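Local coordinates for fiber protein (Snake adenovirus 1, PDB 4D0U) that probably attaches the virion to a host-cell receptor through its trimeric fibre head, at the end of spikes that protrude from the capsid vertices, at residues D79-A89 and G121-P132; T69-S77 and F96-I107. The protein carries 2 engineered substitutions. All coordinates share one frame; numbering follows the deposited sequence. Where two conformers were deposited one is given.

Contact 1 of 2, residues D79-A89 and G121-P132; sequences DGLTGPFKAPA and GIMTMEISRSLP. Engineered in segment 121-132: Met-123 (natural residue Leu), Met-125 (natural residue Leu).
Phe-85 and Met-125 face each other as a hydrogen-bonded antiparallel pair, and the ladder runs on through Ala-87 and Met-123; Phe-85 N to Met-125 O spans 2.9 Å and Met-125 N to Phe-85 O 2.8 Å. It closes beside Gly-121, whose O takes an almost straight bond from Ala-89 N (2.8 Å). A separate bridge pairs Leu-81 with Leu-131 through bonds in both directions, shifted in register by two residues from the main ladder.

Most apolar contacts lie on the Phe-85 side. Met-123, a selenomethionine engineered in place of leucine, brings SE to the rim of the Phe-85 ring, 5.3 Å from its centroid, as an edge-on Met-aromatic contact. Met-125, engineered likewise, bends at chi3 (79°) and carries CE to Leu-81 CD1 at 3.6 Å.

On the other face Lys-86 and Thr-124 run side by side, one water links Lys-86 NZ (2.9 Å) with Thr-124 OG1, and Pro-88 CB meets Ile-122 CD1 at 4.0 Å.

Strand 85-88, paired with 122-127, borders one sheet of the fibre-head beta-sandwich within this chain. The Phe-85 face turns into the sandwich interior, where Phe-85 and Met-123 touch Leu-48 of strand 40-49 and Met-125 touches Phe-56 of strand 55-65.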
loop_
_atom_site.group_PDB
_atom_site.type_symbol
_atom_site.label_atom_id
_atom_site.label_comp_id
_atom_site.label_asym_id
_atom_site.label_seq_id
_atom_site.Cartn_x
_atom_site.Cartn_y
_atom_site.Cartn_z
ATOM N N ASP A 79 15.543 -2.438 9.672
ATOM C CA ASP A 79 16.227 -1.672 10.704
ATOM C C ASP A 79 15.306 -0.665 11.348
ATOM O O ASP A 79 14.211 -0.386 10.848
ATOM C CB ASP A 79 17.462 -0.995 10.102
ATOM C CG ASP A 79 18.499 -2.010 9.629
ATOM O OD1 ASP A 79 18.616 -3.085 10.260
ATOM O OD2 ASP A 79 19.189 -1.758 8.623
ATOM N N GLY A 80 15.738 -0.112 12.472
ATOM C CA GLY A 80 15.199 1.159 12.931
ATOM C C GLY A 80 15.942 2.362 12.395
ATOM O O GLY A 80 17.030 2.248 11.781
ATOM N N LEU A 81 15.365 3.527 12.634
ATOM C CA LEU A 81 15.957 4.792 12.214
ATOM C C LEU A 81 15.730 5.784 13.305
ATOM O O LEU A 81 14.594 6.021 13.719
ATOM C CB LEU A 81 15.269 5.352 10.970
ATOM C CG LEU A 81 15.829 5.176 9.588
ATOM C CD1 LEU A 81 14.921 5.959 8.645
ATOM C CD2 LEU A 81 17.275 5.649 9.482
ATOM N N THR A 82 16.808 6.409 13.738
ATOM C CA THR A 82 16.725 7.371 14.796
ATOM C C THR A 82 16.500 8.748 14.248
ATOM O O THR A 82 15.880 9.568 14.924
ATOM C CB THR A 82 17.981 7.341 15.695
ATOM O OG1 THR A 82 19.145 7.636 14.916
ATOM C CG2 THR A 82 18.145 5.960 16.303
ATOM N N GLY A 83 16.964 8.989 13.012
ATOM C CA GLY A 83 16.893 10.295 12.377
ATOM C C GLY A 83 16.912 10.076 10.879
ATOM O O GLY A 83 16.745 8.947 10.424
ATOM N N PRO A 84 17.087 11.150 10.101
ATOM C CA PRO A 84 17.049 11.028 8.650
ATOM C C PRO A 84 18.042 10.005 8.127
ATOM O O PRO A 84 19.162 9.861 8.664
ATOM C CB PRO A 84 17.435 12.439 8.165
ATOM C CG PRO A 84 16.926 13.313 9.264
ATOM C CD PRO A 84 17.228 12.563 10.528
ATOM N N PHE A 85 17.604 9.272 7.109
ATOM C CA PHE A 85 18.425 8.299 6.431
ATOM C C PHE A 85 19.028 8.996 5.224
ATOM O O PHE A 85 18.304 9.515 4.371
ATOM C CB PHE A 85 17.524 7.160 5.936
ATOM C CG PHE A 85 18.240 6.114 5.125
ATOM C CD1 PHE A 85 19.061 5.175 5.758
ATOM C CD2 PHE A 85 18.100 6.076 3.722
ATOM C CE1 PHE A 85 19.719 4.196 5.028
ATOM C CE2 PHE A 85 18.771 5.098 2.990
ATOM C CZ PHE A 85 19.575 4.160 3.652
ATOM N N LYS A 86 20.359 8.970 5.138
ATOM C CA LYS A 86 21.070 9.579 3.995
ATOM C C LYS A 86 21.989 8.549 3.361
ATOM O O LYS A 86 22.735 7.865 4.063
ATOM C CB LYS A 86 21.870 10.813 4.430
ATOM C CG LYS A 86 20.990 11.958 4.933
ATOM C CD LYS A 86 21.809 13.158 5.380
ATOM C CE LYS A 86 21.325 13.650 6.747
ATOM N NZ LYS A 86 20.342 14.780 6.659
ATOM N N ALA A 87 21.882 8.391 2.042
ATOM C CA ALA A 87 22.657 7.367 1.339
ATOM C C ALA A 87 22.740 7.703 -0.129
ATOM O O ALA A 87 21.805 8.289 -0.698
ATOM C CB ALA A 87 22.028 5.989 1.516
ATOM N N PRO A 88 23.870 7.352 -0.768
ATOM C CA PRO A 88 23.947 7.575 -2.210
ATOM C C PRO A 88 22.994 6.659 -2.969
ATOM O O PRO A 88 22.823 5.492 -2.617
ATOM C CB PRO A 88 25.401 7.235 -2.564
ATOM C CG PRO A 88 26.025 6.650 -1.362
ATOM C CD PRO A 88 25.123 6.825 -0.183
ATOM N N ALA A 89 22.403 7.213 -4.020
ATOM C CA ALA A 89 21.489 6.498 -4.900
ATOM C C ALA A 89 22.039 6.468 -6.321
ATOM O O ALA A 89 22.776 7.386 -6.715
ATOM C CB ALA A 89 20.147 7.217 -4.886
ATOM N N GLY A 121 22.296 13.078 -6.301
ATOM C CA GLY A 121 22.429 11.617 -6.159
ATOM C C GLY A 121 22.592 11.102 -4.722
ATOM O O GLY A 121 22.981 9.954 -4.519
ATOM N N ILE A 122 22.293 11.956 -3.742
ATOM C CA ILE A 122 22.195 11.538 -2.348
ATOM C C ILE A 122 20.722 11.554 -1.923
ATOM O O ILE A 122 20.074 12.596 -1.983
ATOM C CB ILE A 122 23.009 12.450 -1.414
ATOM C CG1 ILE A 122 24.475 12.496 -1.875
ATOM C CG2 ILE A 122 22.913 11.979 0.030
ATOM C CD1 ILE A 122 25.178 11.152 -1.887
HETATM N N MSE A 123 20.205 10.391 -1.518
HETATM C CA MSE A 123 18.847 10.329 -0.934
HETATM C C MSE A 123 18.872 10.858 0.471
HETATM O O MSE A 123 19.764 10.492 1.249
HETATM C CB MSE A 123 18.413 8.868 -0.868
HETATM C CG MSE A 123 17.040 8.829 -0.149
HETATM SE SE MSE A 123 16.394 7.007 0.128
HETATM C CE MSE A 123 15.902 6.607 -1.740
ATOM N N THR A 124 17.880 11.670 0.841
ATOM C CA THR A 124 17.559 11.877 2.260
ATOM C C THR A 124 16.145 11.433 2.496
ATOM O O THR A 124 15.256 11.831 1.751
ATOM C CB THR A 124 17.685 13.368 2.643
ATOM O OG1 THR A 124 19.061 13.780 2.473
ATOM C CG2 THR A 124 17.306 13.635 4.131
HETATM N N MSE A 125 15.924 10.631 3.541
HETATM C CA MSE A 125 14.544 10.341 3.980
HETATM C C MSE A 125 14.407 10.902 5.386
HETATM O O MSE A 125 15.019 10.372 6.322
HETATM C CB MSE A 125 14.212 8.840 3.947
HETATM C CG MSE A 125 12.701 8.760 4.288
HETATM SE SE MSE A 125 12.016 6.925 4.164
HETATM C CE MSE A 125 12.734 6.409 5.868
ATOM N N GLU A 126 13.628 11.975 5.537
ATOM C CA GLU A 126 13.334 12.526 6.868
ATOM C C GLU A 126 12.165 11.778 7.457
ATOM O O GLU A 126 11.357 11.242 6.714
ATOM C CB GLU A 126 13.051 14.034 6.787
ATOM C CG GLU A 126 14.292 14.776 6.293
ATOM C CD GLU A 126 14.153 16.278 6.289
ATOM O OE1 GLU A 126 13.582 16.823 5.337
ATOM O OE2 GLU A 126 14.693 16.924 7.196
ATOM N N ILE A 127 12.113 11.701 8.784
ATOM C CA ILE A 127 11.084 10.890 9.465
ATOM C C ILE A 127 10.346 11.670 10.547
ATOM O O ILE A 127 10.883 12.598 11.163
ATOM C CB ILE A 127 11.679 9.601 10.073
ATOM C CG1 ILE A 127 12.708 9.927 11.186
ATOM C CG2 ILE A 127 12.240 8.711 8.948
ATOM C CD1 ILE A 127 13.353 8.694 11.805
ATOM N N SER A 128 9.104 11.279 10.789
ATOM C CA SER A 128 8.236 12.065 11.658
ATOM C C SER A 128 8.537 11.840 13.139
ATOM O O SER A 128 8.215 12.696 13.990
ATOM C CB SER A 128 6.782 11.687 11.341
ATOM O OG SER A 128 6.557 10.314 11.657
ATOM N N ARG A 129 9.134 10.697 13.441
ATOM C CA ARG A 129 9.430 10.262 14.808
ATOM C C ARG A 129 10.516 9.209 14.661
ATOM O O ARG A 129 10.647 8.598 13.600
ATOM C CB ARG A 129 8.169 9.691 15.516
ATOM C CG ARG A 129 7.614 8.422 14.903
ATOM C CD ARG A 129 6.259 8.085 15.508
ATOM N NE ARG A 129 6.365 7.544 16.857
ATOM C CZ ARG A 129 6.450 6.242 17.171
ATOM N NH1 ARG A 129 6.441 5.275 16.240
ATOM N NH2 ARG A 129 6.514 5.876 18.444
ATOM N N SER A 130 11.309 8.964 15.708
ATOM C CA SER A 130 12.213 7.845 15.697
ATOM C C SER A 130 11.438 6.531 15.533
ATOM O O SER A 130 10.343 6.372 16.120
ATOM C CB SER A 130 12.967 7.761 17.032
ATOM O OG SER A 130 13.906 6.698 16.994
ATOM N N LEU A 131 11.947 5.658 14.672
ATOM C CA LEU A 131 11.253 4.400 14.337
ATOM C C LEU A 131 12.044 3.209 14.868
ATOM O O LEU A 131 13.134 2.924 14.395
ATOM C CB LEU A 131 11.092 4.240 12.821
ATOM C CG LEU A 131 10.385 5.408 12.122
ATOM C CD1 LEU A 131 10.507 5.235 10.620
ATOM C CD2 LEU A 131 8.923 5.492 12.514
ATOM N N PRO A 132 11.491 2.515 15.853
ATOM C CA PRO A 132 12.279 1.350 16.294
ATOM C C PRO A 132 12.403 0.280 15.217
ATOM O O PRO A 132 13.342 -0.525 15.257
ATOM C CB PRO A 132 11.494 0.814 17.491
ATOM C CG PRO A 132 10.198 1.557 17.534
ATOM C CD PRO A 132 10.249 2.749 16.620
HETATM O O HOH W 1 19.974 15.944 4.000
#

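Contact 2 of 2, residues T69-S77 and F96-I107; sequences TKRTLFAYS and FLTAHPKGRWLI
Trp-105 is sandwiched between two different partners: His-100 CD2 lies over the centre of one indole face, 3.4 Å above the plane, and Leu-73 CB covers the opposite face, displaced toward the rim. Leu-73 CB approaches CE3 of Trp-105 to 3.7 Å and makes an off-centre CH-pi contact with the six-membered ring. At the edge, Arg-71 O meets Trp-105 CZ3 in the ring plane, while NE1 donates to Leu-97 O at 2.9 Å, also in plane and on a carbonyl lone pair. This bond ties the indole to the backbone of helix 91-98 at Leu-97 and should restrict its rotation.

The Phe-96 ring has the backbone N of Thr-72 in plane at its edge. Its CZ reaches Thr-72 O at 3.5 Å and Arg-71 CB at 3.9 Å, both obliquely. The guanidinium of Arg-71 stands steeply to this ring, 79° between planes, on an extended chain that leads to a salt bridge with Glu-62.

Aliphatic side chains complete the contact. Leu-73 swings CG away from its own N (chi1 -177°), which carries CD2 to Leu-97 CD2 at 3.8 Å. Farther along the strand, Ala-75 CB meets Ile-107 CD1 at 3.9 Å. No hydrogen bond joins the two segments.

This is core packing between the two sheets of the head's beta-sandwich. Strand 68-77 lies inside one, between strands 55-65 and 135-143. Strand 105-109 borders the other; its segment 105-107 runs at 52° to strand 69-77. Helix 91-98 lays Phe-96 on Ala-60 of strand 55-65 and Leu-97 on Val-118 of strand 112-119.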
loop_
_atom_site.group_PDB
_atom_site.type_symbol
_atom_site.label_atom_id
_atom_site.label_comp_id
_atom_site.label_asym_id
_atom_site.label_seq_id
_atom_site.Cartn_x
_atom_site.Cartn_y
_atom_site.Cartn_z
ATOM N N THR A 69 -0.392 7.710 -16.066
ATOM C CA THR A 69 0.771 6.920 -15.721
ATOM C C THR A 69 0.862 6.967 -14.208
ATOM O O THR A 69 0.657 8.019 -13.645
ATOM C CB THR A 69 2.021 7.553 -16.340
ATOM O OG1 THR A 69 1.884 7.440 -17.770
ATOM C CG2 THR A 69 3.290 6.817 -15.888
ATOM N N LYS A 70 1.170 5.830 -13.601
ATOM C CA LYS A 70 1.453 5.786 -12.159
ATOM C C LYS A 70 2.923 5.530 -11.907
ATOM O O LYS A 70 3.517 4.627 -12.505
ATOM C CB LYS A 70 0.617 4.707 -11.447
ATOM C CG LYS A 70 0.805 4.756 -9.905
ATOM C CD LYS A 70 -0.148 3.833 -9.143
ATOM C CE LYS A 70 -0.019 2.371 -9.531
ATOM N NZ LYS A 70 -0.883 1.484 -8.652
ATOM N N ARG A 71 3.503 6.292 -10.989
ATOM C CA ARG A 71 4.881 6.049 -10.572
ATOM C C ARG A 71 4.866 5.771 -9.071
ATOM O O ARG A 71 4.356 6.579 -8.314
ATOM C CB ARG A 71 5.760 7.237 -10.923
ATOM C CG ARG A 71 6.111 7.223 -12.408
ATOM C CD ARG A 71 6.643 8.525 -12.922
ATOM N NE ARG A 71 6.524 8.558 -14.387
ATOM C CZ ARG A 71 6.243 9.640 -15.111
ATOM N NH1 ARG A 71 6.058 10.824 -14.538
ATOM N NH2 ARG A 71 6.156 9.530 -16.434
ATOM N N THR A 72 5.399 4.617 -8.681
ATOM C CA THR A 72 5.402 4.195 -7.267
ATOM C C THR A 72 6.817 3.988 -6.745
ATOM O O THR A 72 7.633 3.322 -7.377
ATOM C CB THR A 72 4.631 2.862 -7.098
ATOM O OG1 THR A 72 3.335 3.010 -7.692
ATOM C CG2 THR A 72 4.453 2.552 -5.604
ATOM N N LEU A 73 7.090 4.512 -5.548
ATOM C CA LEU A 73 8.284 4.139 -4.805
ATOM C C LEU A 73 7.902 3.201 -3.659
ATOM O O LEU A 73 7.060 3.563 -2.820
ATOM C CB LEU A 73 8.910 5.418 -4.225
ATOM C CG LEU A 73 10.223 5.187 -3.467
ATOM C CD1 LEU A 73 11.354 4.808 -4.433
ATOM C CD2 LEU A 73 10.583 6.412 -2.666
ATOM N N PHE A 74 8.507 2.021 -3.644
ATOM C CA PHE A 74 8.347 1.055 -2.549
ATOM C C PHE A 74 9.605 1.107 -1.702
ATOM O O PHE A 74 10.713 1.139 -2.244
ATOM C CB PHE A 74 8.206 -0.357 -3.131
ATOM C CG PHE A 74 6.952 -0.579 -3.926
ATOM C CD1 PHE A 74 5.756 -0.983 -3.298
ATOM C CD2 PHE A 74 6.969 -0.406 -5.317
ATOM C CE1 PHE A 74 4.597 -1.211 -4.057
ATOM C CE2 PHE A 74 5.813 -0.627 -6.067
ATOM C CZ PHE A 74 4.643 -1.034 -5.439
ATOM N N ALA A 75 9.468 1.063 -0.379
ATOM C CA ALA A 75 10.639 1.126 0.517
ATOM C C ALA A 75 10.513 0.065 1.592
ATOM O O ALA A 75 9.416 -0.134 2.130
ATOM C CB ALA A 75 10.730 2.511 1.154
ATOM N N TYR A 76 11.612 -0.638 1.890
ATOM C CA TYR A 76 11.628 -1.649 2.956
ATOM C C TYR A 76 12.930 -1.547 3.750
ATOM O O TYR A 76 14.006 -1.433 3.173
ATOM C CB TYR A 76 11.537 -3.070 2.385
ATOM C CG TYR A 76 11.809 -4.082 3.459
ATOM C CD1 TYR A 76 10.847 -4.358 4.430
ATOM C CD2 TYR A 76 13.064 -4.708 3.550
ATOM C CE1 TYR A 76 11.101 -5.243 5.452
ATOM C CE2 TYR A 76 13.318 -5.603 4.589
ATOM C CZ TYR A 76 12.325 -5.857 5.512
ATOM O OH TYR A 76 12.542 -6.728 6.556
ATOM N N SER A 77 12.820 -1.592 5.070
ATOM C CA SER A 77 13.980 -1.837 5.930
ATOM C C SER A 77 13.571 -2.631 7.147
ATOM O O SER A 77 12.533 -2.387 7.743
ATOM C CB SER A 77 14.612 -0.514 6.379
ATOM O OG SER A 77 15.755 -0.769 7.209
ATOM N N PHE A 96 14.376 9.059 -11.118
ATOM C CA PHE A 96 13.016 8.685 -10.752
ATOM C C PHE A 96 12.539 9.524 -9.555
ATOM O O PHE A 96 11.414 10.052 -9.557
ATOM C CB PHE A 96 12.963 7.202 -10.416
ATOM C CG PHE A 96 11.568 6.689 -10.104
ATOM C CD1 PHE A 96 11.105 6.689 -8.787
ATOM C CD2 PHE A 96 10.760 6.146 -11.098
ATOM C CE1 PHE A 96 9.839 6.188 -8.493
ATOM C CE2 PHE A 96 9.493 5.646 -10.803
ATOM C CZ PHE A 96 9.036 5.673 -9.493
ATOM N N LEU A 97 13.389 9.653 -8.538
ATOM C CA LEU A 97 12.986 10.374 -7.314
ATOM C C LEU A 97 12.715 11.841 -7.569
ATOM O O LEU A 97 11.839 12.452 -6.962
ATOM C CB LEU A 97 14.052 10.234 -6.218
ATOM C CG LEU A 97 14.219 8.832 -5.647
ATOM C CD1 LEU A 97 15.394 8.766 -4.674
ATOM C CD2 LEU A 97 12.914 8.372 -4.978
ATOM N N THR A 98 13.475 12.427 -8.490
ATOM C CA THR A 98 13.331 13.837 -8.797
ATOM C C THR A 98 12.021 14.170 -9.512
ATOM O O THR A 98 11.497 15.274 -9.362
ATOM C CB THR A 98 14.530 14.277 -9.658
ATOM O OG1 THR A 98 15.689 14.226 -8.831
ATOM C CG2 THR A 98 14.343 15.705 -10.155
ATOM N N ALA A 99 11.465 13.223 -10.266
ATOM C CA ALA A 99 10.369 13.524 -11.203
ATOM C C ALA A 99 9.004 13.871 -10.555
ATOM O O ALA A 99 8.069 14.289 -11.234
ATOM C CB ALA A 99 10.207 12.388 -12.201
ATOM N N HIS A 100 8.893 13.706 -9.245
ATOM C CA HIS A 100 7.605 13.769 -8.574
ATOM C C HIS A 100 7.097 15.199 -8.599
ATOM O O HIS A 100 7.891 16.126 -8.423
ATOM C CB HIS A 100 7.846 13.372 -7.125
ATOM C CG HIS A 100 6.596 13.100 -6.342
ATOM N ND1 HIS A 100 5.728 14.099 -5.951
ATOM C CD2 HIS A 100 6.090 11.940 -5.845
ATOM C CE1 HIS A 100 4.729 13.569 -5.267
ATOM N NE2 HIS A 100 4.925 12.262 -5.189
ATOM N N PRO A 101 5.776 15.400 -8.768
ATOM C CA PRO A 101 5.291 16.777 -8.826
ATOM C C PRO A 101 5.509 17.607 -7.559
ATOM O O PRO A 101 5.539 18.842 -7.632
ATOM C CB PRO A 101 3.789 16.618 -9.113
ATOM C CG PRO A 101 3.467 15.216 -8.678
ATOM C CD PRO A 101 4.692 14.435 -9.047
ATOM N N LYS A 102 5.678 16.946 -6.416
ATOM C CA LYS A 102 6.013 17.607 -5.152
ATOM C C LYS A 102 7.518 17.735 -4.927
ATOM O O LYS A 102 7.946 18.354 -3.935
ATOM C CB LYS A 102 5.379 16.859 -3.967
ATOM C CG LYS A 102 3.862 16.944 -3.919
ATOM C CD LYS A 102 3.440 18.253 -3.252
ATOM C CE LYS A 102 1.946 18.321 -3.164
ATOM N NZ LYS A 102 1.505 19.654 -2.675
ATOM N N GLY A 103 8.314 17.104 -5.788
ATOM C CA GLY A 103 9.770 17.105 -5.619
ATOM C C GLY A 103 10.262 16.194 -4.503
ATOM O O GLY A 103 11.451 16.182 -4.190
ATOM N N ARG A 104 9.356 15.399 -3.935
ATOM C CA ARG A 104 9.722 14.480 -2.833
ATOM C C ARG A 104 8.560 13.504 -2.657
ATOM O O ARG A 104 7.504 13.673 -3.285
ATOM C CB ARG A 104 10.044 15.234 -1.520
ATOM C CG ARG A 104 9.089 16.347 -1.061
ATOM C CD ARG A 104 7.695 15.854 -0.751
ATOM N NE ARG A 104 6.940 16.875 -0.024
ATOM C CZ ARG A 104 5.630 16.844 0.155
ATOM N NH1 ARG A 104 4.897 15.845 -0.344
ATOM N NH2 ARG A 104 5.056 17.825 0.828
ATOM N N TRP A 105 8.764 12.485 -1.830
ATOM C CA TRP A 105 7.814 11.360 -1.717
ATOM C C TRP A 105 7.413 11.214 -0.247
ATOM O O TRP A 105 8.179 10.673 0.551
ATOM C CB TRP A 105 8.468 10.070 -2.189
ATOM C CG TRP A 105 8.917 10.177 -3.618
ATOM C CD1 TRP A 105 9.984 10.933 -4.099
ATOM C CD2 TRP A 105 8.323 9.540 -4.758
ATOM N NE1 TRP A 105 10.048 10.803 -5.478
ATOM C CE2 TRP A 105 9.048 9.966 -5.908
ATOM C CE3 TRP A 105 7.228 8.678 -4.932
ATOM C CZ2 TRP A 105 8.730 9.514 -7.208
ATOM C CZ3 TRP A 105 6.900 8.238 -6.229
ATOM C CH2 TRP A 105 7.657 8.661 -7.352
ATOM N N LEU A 106 6.199 11.652 0.063
ATOM C CA LEU A 106 5.575 11.409 1.374
ATOM C C LEU A 106 5.182 9.928 1.467
ATOM O O LEU A 106 4.495 9.398 0.572
ATOM C CB LEU A 106 4.336 12.295 1.492
ATOM C CG LEU A 106 3.506 12.136 2.750
ATOM C CD1 LEU A 106 4.295 12.555 3.992
ATOM C CD2 LEU A 106 2.234 12.992 2.653
ATOM N N ILE A 107 5.632 9.239 2.510
ATOM C CA ILE A 107 5.498 7.778 2.544
ATOM C C ILE A 107 5.106 7.313 3.943
ATOM O O ILE A 107 5.744 7.696 4.931
ATOM C CB ILE A 107 6.769 7.081 1.980
ATOM C CG1 ILE A 107 6.611 5.544 1.996
ATOM C CG2 ILE A 107 8.045 7.535 2.719
ATOM C CD1 ILE A 107 7.628 4.848 1.081
#

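How the contacts relate
The segments of the two contacts alternate along the chain: strand 68-77 leads into strand 85-88, which is followed by helix 91-98. Contact 1 pairs neighbouring strands within one sheet, whereas contact 2 joins that sheet's opposite border, strand 105-109, and the helix to the sheet containing strand 68-77. Their centres lie about 15 Å apart, yet they share apolar packing, with Met-123 CE on Leu-97 CD1 at 3.7 Å and Met-125 SE on Ile-107 CG2 at 4.3 Å. They differ in the trimer: no other subunit touches contact 1, while around contact 2 Arg-104 forms a salt bridge with Glu-133 of a neighbouring subunit. A polyethylene glycol molecule, probably from crystallisation, lies close to the Glu-126 side chain.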